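Local coordinates for protein proteolytically activated form of PPO4 Tyrosinase (PDB 4OUA) that oxidises phenols as a dicopper tyrosinase, hydroxylating monophenols to o-diphenols and converting these to the o-quinones from which melanin pigments form, at residues 79-84 and 88-93; 304-307 and 312-315; 287-292 and 298-303. All blocks are in the same frame, centred on the assembly; numbering follows the deposited sequence.

Contact 1: residues 79-84 and 88-93; sequences CTHSQV and TWHRVY. With CU1 (copper (I) ion), chain C.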
loop_
_atom_site.group_PDB
_atom_site.type_symbol
_atom_site.label_atom_id
_atom_site.label_comp_id
_atom_site.label_asym_id
_atom_site.label_seq_id
_atom_site.Cartn_x
_atom_site.Cartn_y
_atom_site.Cartn_z
ATOM N N CYS A 79 -6.266 8.101 -6.999
ATOM C CA CYS A 79 -4.814 7.971 -6.918
ATOM C C CYS A 79 -4.098 8.948 -7.838
ATOM O O CYS A 79 -4.515 9.176 -8.973
ATOM C CB CYS A 79 -4.379 6.539 -7.243
ATOM S SG CYS A 79 -4.619 6.035 -8.962
ATOM N N THR A 80 -3.020 9.528 -7.326
ATOM C CA THR A 80 -2.229 10.491 -8.073
ATOM C C THR A 80 -1.015 9.813 -8.693
ATOM O O THR A 80 -0.151 9.297 -7.984
ATOM C CB THR A 80 -1.769 11.647 -7.177
ATOM O OG1 THR A 80 -0.979 11.125 -6.101
ATOM C CG2 THR A 80 -2.970 12.381 -6.606
ATOM N N HIS A 81 -0.957 9.813 -10.019
ATOM C CA HIS A 81 0.117 9.139 -10.734
ATOM C C HIS A 81 0.725 10.062 -11.784
ATOM O O HIS A 81 0.020 10.863 -12.396
ATOM C CB HIS A 81 -0.403 7.852 -11.382
ATOM C CG HIS A 81 -1.129 6.950 -10.430
ATOM N ND1 HIS A 81 -2.498 6.801 -10.445
ATOM C CD2 HIS A 81 -0.675 6.159 -9.429
ATOM C CE1 HIS A 81 -2.858 5.954 -9.496
ATOM N NE2 HIS A 81 -1.770 5.550 -8.864
ATOM N N SER A 82 2.036 9.948 -11.976
ATOM C CA SER A 82 2.760 10.779 -12.933
ATOM C C SER A 82 2.791 12.244 -12.504
ATOM O O SER A 82 2.991 13.137 -13.327
ATOM C CB SER A 82 2.141 10.653 -14.326
ATOM O OG SER A 82 2.067 9.298 -14.727
ATOM N N GLN A 83 2.594 12.485 -11.212
ATOM C CA GLN A 83 2.584 13.844 -10.683
ATOM C C GLN A 83 3.321 13.934 -9.348
ATOM O O GLN A 83 3.604 12.916 -8.713
ATOM C CB GLN A 83 1.147 14.343 -10.527
ATOM C CG GLN A 83 0.202 13.314 -9.941
ATOM C CD GLN A 83 -1.026 13.945 -9.322
ATOM O OE1 GLN A 83 -0.921 14.895 -8.550
ATOM N NE2 GLN A 83 -2.199 13.422 -9.660
ATOM N N VAL A 84 3.620 15.159 -8.926
ATOM C CA VAL A 84 4.439 15.400 -7.742
ATOM C C VAL A 84 3.819 14.883 -6.446
ATOM O O VAL A 84 4.513 14.722 -5.443
ATOM C CB VAL A 84 4.732 16.904 -7.566
ATOM C CG1 VAL A 84 5.691 17.390 -8.641
ATOM C CG2 VAL A 84 3.439 17.704 -7.591
ATOM N N THR A 88 3.080 11.392 -1.469
ATOM C CA THR A 88 2.307 11.838 -0.313
ATOM C C THR A 88 0.877 11.308 -0.324
ATOM O O THR A 88 0.338 10.956 0.724
ATOM C CB THR A 88 2.264 13.377 -0.219
ATOM O OG1 THR A 88 1.731 13.923 -1.430
ATOM C CG2 THR A 88 3.658 13.934 0.014
ATOM N N TRP A 89 0.262 11.251 -1.502
ATOM C CA TRP A 89 -1.119 10.789 -1.604
ATOM C C TRP A 89 -1.244 9.328 -1.192
ATOM O O TRP A 89 -2.238 8.928 -0.586
ATOM C CB TRP A 89 -1.659 10.971 -3.024
ATOM C CG TRP A 89 -3.101 10.565 -3.157
ATOM C CD1 TRP A 89 -4.194 11.377 -3.056
ATOM C CD2 TRP A 89 -3.604 9.245 -3.402
ATOM N NE1 TRP A 89 -5.346 10.645 -3.227
ATOM C CE2 TRP A 89 -5.011 9.334 -3.441
ATOM C CE3 TRP A 89 -3.003 7.997 -3.594
ATOM C CZ2 TRP A 89 -5.823 8.225 -3.665
ATOM C CZ3 TRP A 89 -3.812 6.898 -3.817
ATOM C CH2 TRP A 89 -5.205 7.019 -3.849
ATOM N N HIS A 90 -0.230 8.536 -1.525
ATOM C CA HIS A 90 -0.254 7.111 -1.225
ATOM C C HIS A 90 0.126 6.841 0.229
ATOM O O HIS A 90 -0.286 5.834 0.809
ATOM C CB HIS A 90 0.671 6.350 -2.177
ATOM C CG HIS A 90 0.142 6.251 -3.574
ATOM N ND1 HIS A 90 0.129 7.319 -4.445
ATOM C CD2 HIS A 90 -0.411 5.212 -4.246
ATOM C CE1 HIS A 90 -0.402 6.942 -5.594
ATOM N NE2 HIS A 90 -0.738 5.668 -5.501
ATOM N N ARG A 91 0.902 7.746 0.817
ATOM C CA ARG A 91 1.267 7.629 2.224
ATOM C C ARG A 91 0.030 7.660 3.109
ATOM O O ARG A 91 -0.114 6.851 4.028
ATOM C CB ARG A 91 2.229 8.745 2.634
ATOM C CG ARG A 91 2.275 8.992 4.134
ATOM C CD ARG A 91 3.572 9.660 4.548
ATOM N NE ARG A 91 4.703 8.741 4.454
ATOM C CZ ARG A 91 5.963 9.074 4.714
ATOM N NH1 ARG A 91 6.262 10.314 5.079
ATOM N NH2 ARG A 91 6.925 8.169 4.604
ATOM N N VAL A 92 -0.863 8.599 2.823
ATOM C CA VAL A 92 -2.087 8.752 3.595
ATOM C C VAL A 92 -3.142 7.748 3.126
ATOM O O VAL A 92 -4.117 7.480 3.830
ATOM C CB VAL A 92 -2.633 10.193 3.494
ATOM C CG1 VAL A 92 -2.946 10.540 2.047
ATOM C CG2 VAL A 92 -3.859 10.369 4.376
ATOM N N TYR A 93 -2.933 7.187 1.938
ATOM C CA TYR A 93 -3.822 6.158 1.407
ATOM C C TYR A 93 -3.694 4.872 2.216
ATOM O O TYR A 93 -4.693 4.251 2.581
ATOM C CB TYR A 93 -3.518 5.882 -0.066
ATOM C CG TYR A 93 -4.514 4.963 -0.743
ATOM C CD1 TYR A 93 -5.794 4.791 -0.231
ATOM C CD2 TYR A 93 -4.168 4.257 -1.889
ATOM C CE1 TYR A 93 -6.704 3.949 -0.847
ATOM C CE2 TYR A 93 -5.069 3.413 -2.511
ATOM C CZ TYR A 93 -6.337 3.264 -1.987
ATOM O OH TYR A 93 -7.237 2.425 -2.604
HETATM CU CU CU1 C . -1.718 4.595 -6.993
HETATM O O HOH W 1 -0.549 2.794 -8.099
#
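H81 and H90 meet at a copper ion of the dinuclear tyrosinase site, one reaching in from the loop that follows helix 49-54, the other from helix 86-109. Each offers its NE2, and both H81 NE2 and H90 NE2 lie 2.1 Å from the metal. H56 supplies the third histidine nitrogen, and a water stands 2.4 Å from the copper. The two imidazoles are oblique, their planes 60° apart, and H81 NE2 comes up to the edge of the H90 ring. Further round the rim, also near the ring plane, T80 O lies 3.4 Å from H90 CE1. On the far side of the H90 ring from the metal, ND1 is hydrogen-bonded to F86 O, so this imidazole is held at both nitrogens.

H81 is fixed in another way: a thioether of 1.8 Å joins C79 SG to H81 CE1, tying the ring back to its own loop, which probably limits rotation of the imidazole about its CB-CG bond. The loop itself rests on W89. C79 CA sits over the six-membered ring, 3.3 Å from its centroid and 15° off the normal, in a CH-pi contact, while T80 CG2 covers the five-membered ring on the same face. W89 has CG anti to its backbone nitrogen (chi1 -177°), which carries the indole out toward the loop, and NE1 bonds to E326 O. Three histidines on one copper, one of them cross-linked to cysteine, are characteristic of the CuA half of a type-3 copper centre in fungal tyrosinases.

Contact 2: residues 304-307 and 312-315; sequences GPER and GFAP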
loop_
_atom_site.group_PDB
_atom_site.type_symbol
_atom_site.label_atom_id
_atom_site.label_comp_id
_atom_site.label_asym_id
_atom_site.label_seq_id
_atom_site.Cartn_x
_atom_site.Cartn_y
_atom_site.Cartn_z
ATOM N N GLY A 304 3.976 21.236 -9.487
ATOM C CA GLY A 304 3.873 20.471 -10.716
ATOM C C GLY A 304 2.432 20.327 -11.173
ATOM O O GLY A 304 1.508 20.425 -10.364
ATOM N N PRO A 305 2.231 20.097 -12.479
ATOM C CA PRO A 305 0.897 19.989 -13.083
ATOM C C PRO A 305 0.277 18.598 -12.970
ATOM O O PRO A 305 0.994 17.605 -12.845
ATOM C CB PRO A 305 1.163 20.335 -14.546
ATOM C CG PRO A 305 2.547 19.823 -14.785
ATOM C CD PRO A 305 3.300 20.035 -13.492
ATOM N N GLU A 306 -1.052 18.539 -13.012
ATOM C CA GLU A 306 -1.775 17.272 -13.061
ATOM C C GLU A 306 -1.893 16.798 -14.503
ATOM O O GLU A 306 -2.748 17.271 -15.251
ATOM C CB GLU A 306 -3.165 17.415 -12.438
ATOM C CG GLU A 306 -4.071 16.203 -12.643
ATOM C CD GLU A 306 -3.729 15.042 -11.723
ATOM O OE1 GLU A 306 -3.581 13.905 -12.220
ATOM O OE2 GLU A 306 -3.617 15.265 -10.499
ATOM N N ARG A 307 -1.035 15.862 -14.892
ATOM C CA ARG A 307 -0.967 15.428 -16.284
ATOM C C ARG A 307 -1.980 14.333 -16.622
ATOM O O ARG A 307 -2.709 14.445 -17.606
ATOM C CB ARG A 307 0.452 14.962 -16.615
ATOM C CG ARG A 307 1.410 16.118 -16.885
ATOM C CD ARG A 307 2.860 15.668 -16.968
ATOM N NE ARG A 307 3.453 15.473 -15.648
ATOM C CZ ARG A 307 4.739 15.213 -15.440
ATOM N NH1 ARG A 307 5.571 15.117 -16.469
ATOM N NH2 ARG A 307 5.195 15.050 -14.205
ATOM N N GLY A 312 -9.343 14.177 -7.771
ATOM C CA GLY A 312 -8.984 15.308 -6.937
ATOM C C GLY A 312 -8.600 16.502 -7.789
ATOM O O GLY A 312 -8.941 17.642 -7.470
ATOM N N PHE A 313 -7.893 16.238 -8.882
ATOM C CA PHE A 313 -7.408 17.302 -9.754
ATOM C C PHE A 313 -7.637 16.987 -11.227
ATOM O O PHE A 313 -7.269 15.915 -11.705
ATOM C CB PHE A 313 -5.919 17.552 -9.515
ATOM C CG PHE A 313 -5.538 17.627 -8.067
ATOM C CD1 PHE A 313 -5.794 18.770 -7.328
ATOM C CD2 PHE A 313 -4.917 16.557 -7.447
ATOM C CE1 PHE A 313 -5.442 18.842 -5.993
ATOM C CE2 PHE A 313 -4.561 16.621 -6.115
ATOM C CZ PHE A 313 -4.824 17.767 -5.387
ATOM N N ALA A 314 -8.241 17.930 -11.942
ATOM C CA ALA A 314 -8.414 17.800 -13.382
ATOM C C ALA A 314 -7.086 18.047 -14.089
ATOM O O ALA A 314 -6.210 18.723 -13.548
ATOM C CB ALA A 314 -9.474 18.765 -13.882
ATOM N N PRO A 315 -6.935 17.501 -15.304
ATOM C CA PRO A 315 -5.683 17.618 -16.062
ATOM C C PRO A 315 -5.323 19.070 -16.369
ATOM O O PRO A 315 -6.112 19.785 -16.982
ATOM C CB PRO A 315 -5.977 16.841 -17.350
ATOM C CG PRO A 315 -7.464 16.858 -17.472
ATOM C CD PRO A 315 -7.979 16.799 -16.068
#
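The main-chain oxygen of E306 takes a CA-H...O contact from P315, with E306 O and P315 CA 3.1 Å apart and an angle of 140° at the hydrogen. The pair lies at the base of a long loop that links the two antiparallel strands 304-305 and 318-319, a beta-hairpin with an extended connection; backbone hydrogen bonds between E306 and both G316 and T317 continue the closure just beyond P315.

No conventional hydrogen bond joins 304-307 to 312-315, and the E306 side chain does most of the bridging. Its CG stands anti to the backbone nitrogen (chi1 171°), which sends the chain across to the returning arm of the loop, where CG passes 3.3 Å from F313 O and 3.4 Å from A314 O. A bend at chi2 then brings the carboxylate up to F313; the side chains cross at about a right angle, although the acid and phenyl planes are only 14° apart, and OE2 is placed obliquely to the ring. OE1 is hydrogen-bonded to G309 N, a partner within the same loop. Without the carboxylate, as with an alanine here, G309 N would probably lose its acceptor and a gap would open beside F313 CB.

F313 itself leads its ring away from E306 toward L85, S323 and L319, so the phenyl ties the loop to its surroundings while its CB faces the acid. A314 O is held by T317 OG1. Closest to F313 on the acid is OE2, 3.4 Å from F313 CB and 3.6 Å from F313 CD2.

Contact 3: residues 287-292 and 298-303; sequences RHLSLW and GVWVTQ
V299 is the first residue of 298-303 to meet helix 277-295, and it does so against the six-membered end of the W292 indole. Its CG1 branch, anti to the backbone nitrogen, reaches W292 CH2 at 3.6 Å and also borders W292 CZ2. The V299 carbonyl oxygen approaches the same corner, lying 3.4 Å from W292 CH2 and oblique to the ring, so the aliphatic branch and the main chain together border the end of the indole farthest from the helix axis. W292 can reach so far because its CG is anti to the backbone nitrogen (chi1 172°). Its NE1 is hydrogen-bonded to N226 O, and stacks with F232 and Y296 further restrain the ring.

W300 comes next. Its CA-CB bond leads away from the helix, but the indole turns back until the CZ3-CH2 end of its six-membered ring reaches L289, which lies oblique to the ring. W300 CH2 stands 4.0 Å from L289 CD2, and the other methyl, CD1, is 4.2 Å from W300 CZ3; the two side chains cross at about a right angle. W300 CE3 also lies near the plane of the W292 ring, at its edge, 4.3 Å from W292 CZ3. The indole nitrogen of W300 is bonded to S338 O.

Beyond W300 the chain leaves helix 277-295. V301 packs on T88 of helix 86-109 and, with T302, on W229 of helix 229-233. Segment 298-303 thus runs among helices 277-295, 86-109 and 229-233 before Q303 leads into strand 304-305.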
loop_
_atom_site.group_PDB
_atom_site.type_symbol
_atom_site.label_atom_id
_atom_site.label_comp_id
_atom_site.label_asym_id
_atom_site.label_seq_id
_atom_site.Cartn_x
_atom_site.Cartn_y
_atom_site.Cartn_z
ATOM N N ARG A 287 7.867 2.962 2.862
ATOM C CA ARG A 287 9.093 2.768 3.626
ATOM C C ARG A 287 10.280 3.355 2.874
ATOM O O ARG A 287 11.216 3.878 3.478
ATOM C CB ARG A 287 9.332 1.286 3.912
ATOM C CG ARG A 287 10.495 1.025 4.857
ATOM C CD ARG A 287 10.646 -0.454 5.161
ATOM N NE ARG A 287 11.220 -1.182 4.036
ATOM C CZ ARG A 287 12.491 -1.564 3.966
ATOM N NH1 ARG A 287 13.321 -1.294 4.963
ATOM N NH2 ARG A 287 12.930 -2.221 2.903
ATOM N N HIS A 288 10.233 3.255 1.550
ATOM C CA HIS A 288 11.257 3.842 0.698
ATOM C C HIS A 288 11.286 5.353 0.890
ATOM O O HIS A 288 12.353 5.961 0.979
ATOM C CB HIS A 288 11.003 3.495 -0.772
ATOM C CG HIS A 288 11.266 2.061 -1.108
ATOM N ND1 HIS A 288 10.901 1.500 -2.312
ATOM C CD2 HIS A 288 11.868 1.074 -0.401
ATOM C CE1 HIS A 288 11.263 0.229 -2.333
ATOM N NE2 HIS A 288 11.851 -0.054 -1.185
ATOM N N LEU A 289 10.100 5.948 0.958
ATOM C CA LEU A 289 9.974 7.380 1.181
ATOM C C LEU A 289 10.583 7.774 2.523
ATOM O O LEU A 289 11.258 8.796 2.628
ATOM C CB LEU A 289 8.506 7.802 1.118
ATOM C CG LEU A 289 8.224 9.298 1.232
ATOM C CD1 LEU A 289 8.958 10.059 0.144
ATOM C CD2 LEU A 289 6.731 9.558 1.158
ATOM N N SER A 290 10.348 6.953 3.543
ATOM C CA SER A 290 10.908 7.196 4.869
ATOM C C SER A 290 12.430 7.093 4.846
ATOM O O SER A 290 13.122 7.911 5.451
ATOM C CB SER A 290 10.333 6.213 5.892
ATOM O OG SER A 290 8.951 6.440 6.106
ATOM N N LEU A 291 12.942 6.084 4.146
ATOM C CA LEU A 291 14.382 5.882 4.025
ATOM C C LEU A 291 15.030 7.009 3.230
ATOM O O LEU A 291 16.088 7.519 3.600
ATOM C CB LEU A 291 14.686 4.537 3.364
ATOM C CG LEU A 291 14.442 3.281 4.201
ATOM C CD1 LEU A 291 14.831 2.036 3.419
ATOM C CD2 LEU A 291 15.210 3.352 5.509
ATOM N N TRP A 292 14.383 7.389 2.134
ATOM C CA TRP A 292 14.868 8.471 1.287
ATOM C C TRP A 292 14.912 9.787 2.058
ATOM O O TRP A 292 15.831 10.585 1.881
ATOM C CB TRP A 292 13.989 8.605 0.043
ATOM C CG TRP A 292 14.301 9.799 -0.794
ATOM C CD1 TRP A 292 15.212 9.878 -1.806
ATOM C CD2 TRP A 292 13.693 11.092 -0.699
ATOM N NE1 TRP A 292 15.212 11.142 -2.346
ATOM C CE2 TRP A 292 14.290 11.906 -1.684
ATOM C CE3 TRP A 292 12.705 11.641 0.123
ATOM C CZ2 TRP A 292 13.929 13.239 -1.867
ATOM C CZ3 TRP A 292 12.349 12.965 -0.061
ATOM C CH2 TRP A 292 12.960 13.749 -1.048
ATOM N N GLY A 298 15.010 17.818 4.296
ATOM C CA GLY A 298 14.762 19.159 3.804
ATOM C C GLY A 298 14.091 19.168 2.444
ATOM O O GLY A 298 13.448 20.149 2.070
ATOM N N VAL A 299 14.242 18.075 1.702
ATOM C CA VAL A 299 13.633 17.961 0.381
ATOM C C VAL A 299 12.229 17.374 0.470
ATOM O O VAL A 299 12.037 16.287 1.019
ATOM C CB VAL A 299 14.477 17.085 -0.561
ATOM C CG1 VAL A 299 13.882 17.096 -1.962
ATOM C CG2 VAL A 299 15.914 17.565 -0.588
ATOM N N TRP A 300 11.250 18.093 -0.071
ATOM C CA TRP A 300 9.870 17.621 -0.071
ATOM C C TRP A 300 9.146 18.029 -1.356
ATOM O O TRP A 300 9.779 18.278 -2.380
ATOM C CB TRP A 300 9.126 18.148 1.159
ATOM C CG TRP A 300 7.971 17.285 1.585
ATOM C CD1 TRP A 300 6.673 17.673 1.749
ATOM C CD2 TRP A 300 8.012 15.884 1.891
ATOM N NE1 TRP A 300 5.904 16.604 2.144
ATOM C CE2 TRP A 300 6.701 15.494 2.237
ATOM C CE3 TRP A 300 9.029 14.923 1.905
ATOM C CZ2 TRP A 300 6.381 14.183 2.594
ATOM C CZ3 TRP A 300 8.709 13.623 2.260
ATOM C CH2 TRP A 300 7.396 13.266 2.600
ATOM N N VAL A 301 7.820 18.096 -1.291
ATOM C CA VAL A 301 6.992 18.343 -2.469
ATOM C C VAL A 301 7.280 19.681 -3.142
ATOM O O VAL A 301 7.348 20.718 -2.484
ATOM C CB VAL A 301 5.491 18.302 -2.112
ATOM C CG1 VAL A 301 4.641 18.496 -3.363
ATOM C CG2 VAL A 301 5.144 16.993 -1.414
ATOM N N THR A 302 7.445 19.645 -4.461
ATOM C CA THR A 302 7.576 20.859 -5.257
ATOM C C THR A 302 6.388 20.978 -6.207
ATOM O O THR A 302 5.628 20.025 -6.384
ATOM C CB THR A 302 8.887 20.885 -6.068
ATOM O OG1 THR A 302 8.835 19.895 -7.102
ATOM C CG2 THR A 302 10.081 20.614 -5.164
ATOM N N GLN A 303 6.231 22.149 -6.814
ATOM C CA GLN A 303 5.089 22.414 -7.680
ATOM C C GLN A 303 5.147 21.618 -8.983
ATOM O O GLN A 303 6.224 21.358 -9.519
ATOM C CB GLN A 303 4.998 23.909 -7.983
ATOM C CG GLN A 303 3.953 24.267 -9.020
ATOM C CD GLN A 303 3.757 25.762 -9.148
ATOM O OE1 GLN A 303 3.945 26.506 -8.187
ATOM N NE2 GLN A 303 3.382 26.209 -10.341
#

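In the fold
Contact 1 is the hub: its centre lies about 12 Å from the centre of each of the other two, which are about 20 Å apart and join only through the run of chain from 303 to 304. Toward contact 3, R91 CZ meets L289 CD2 at 3.7 Å, and V84 CG2 lies 3.4 Å from T302 O. Toward contact 2, Q83 CB lies 4.0 Å from P305 O. Only contact 1 supplies copper ligands; the nearest side-chain atom of E306 is about 11 Å from a copper ion, and that of L289 about 13 Å. Contact 2 abuts the loop that carries H81, while contact 3 abuts the helix that carries H90 and, through T302, V84.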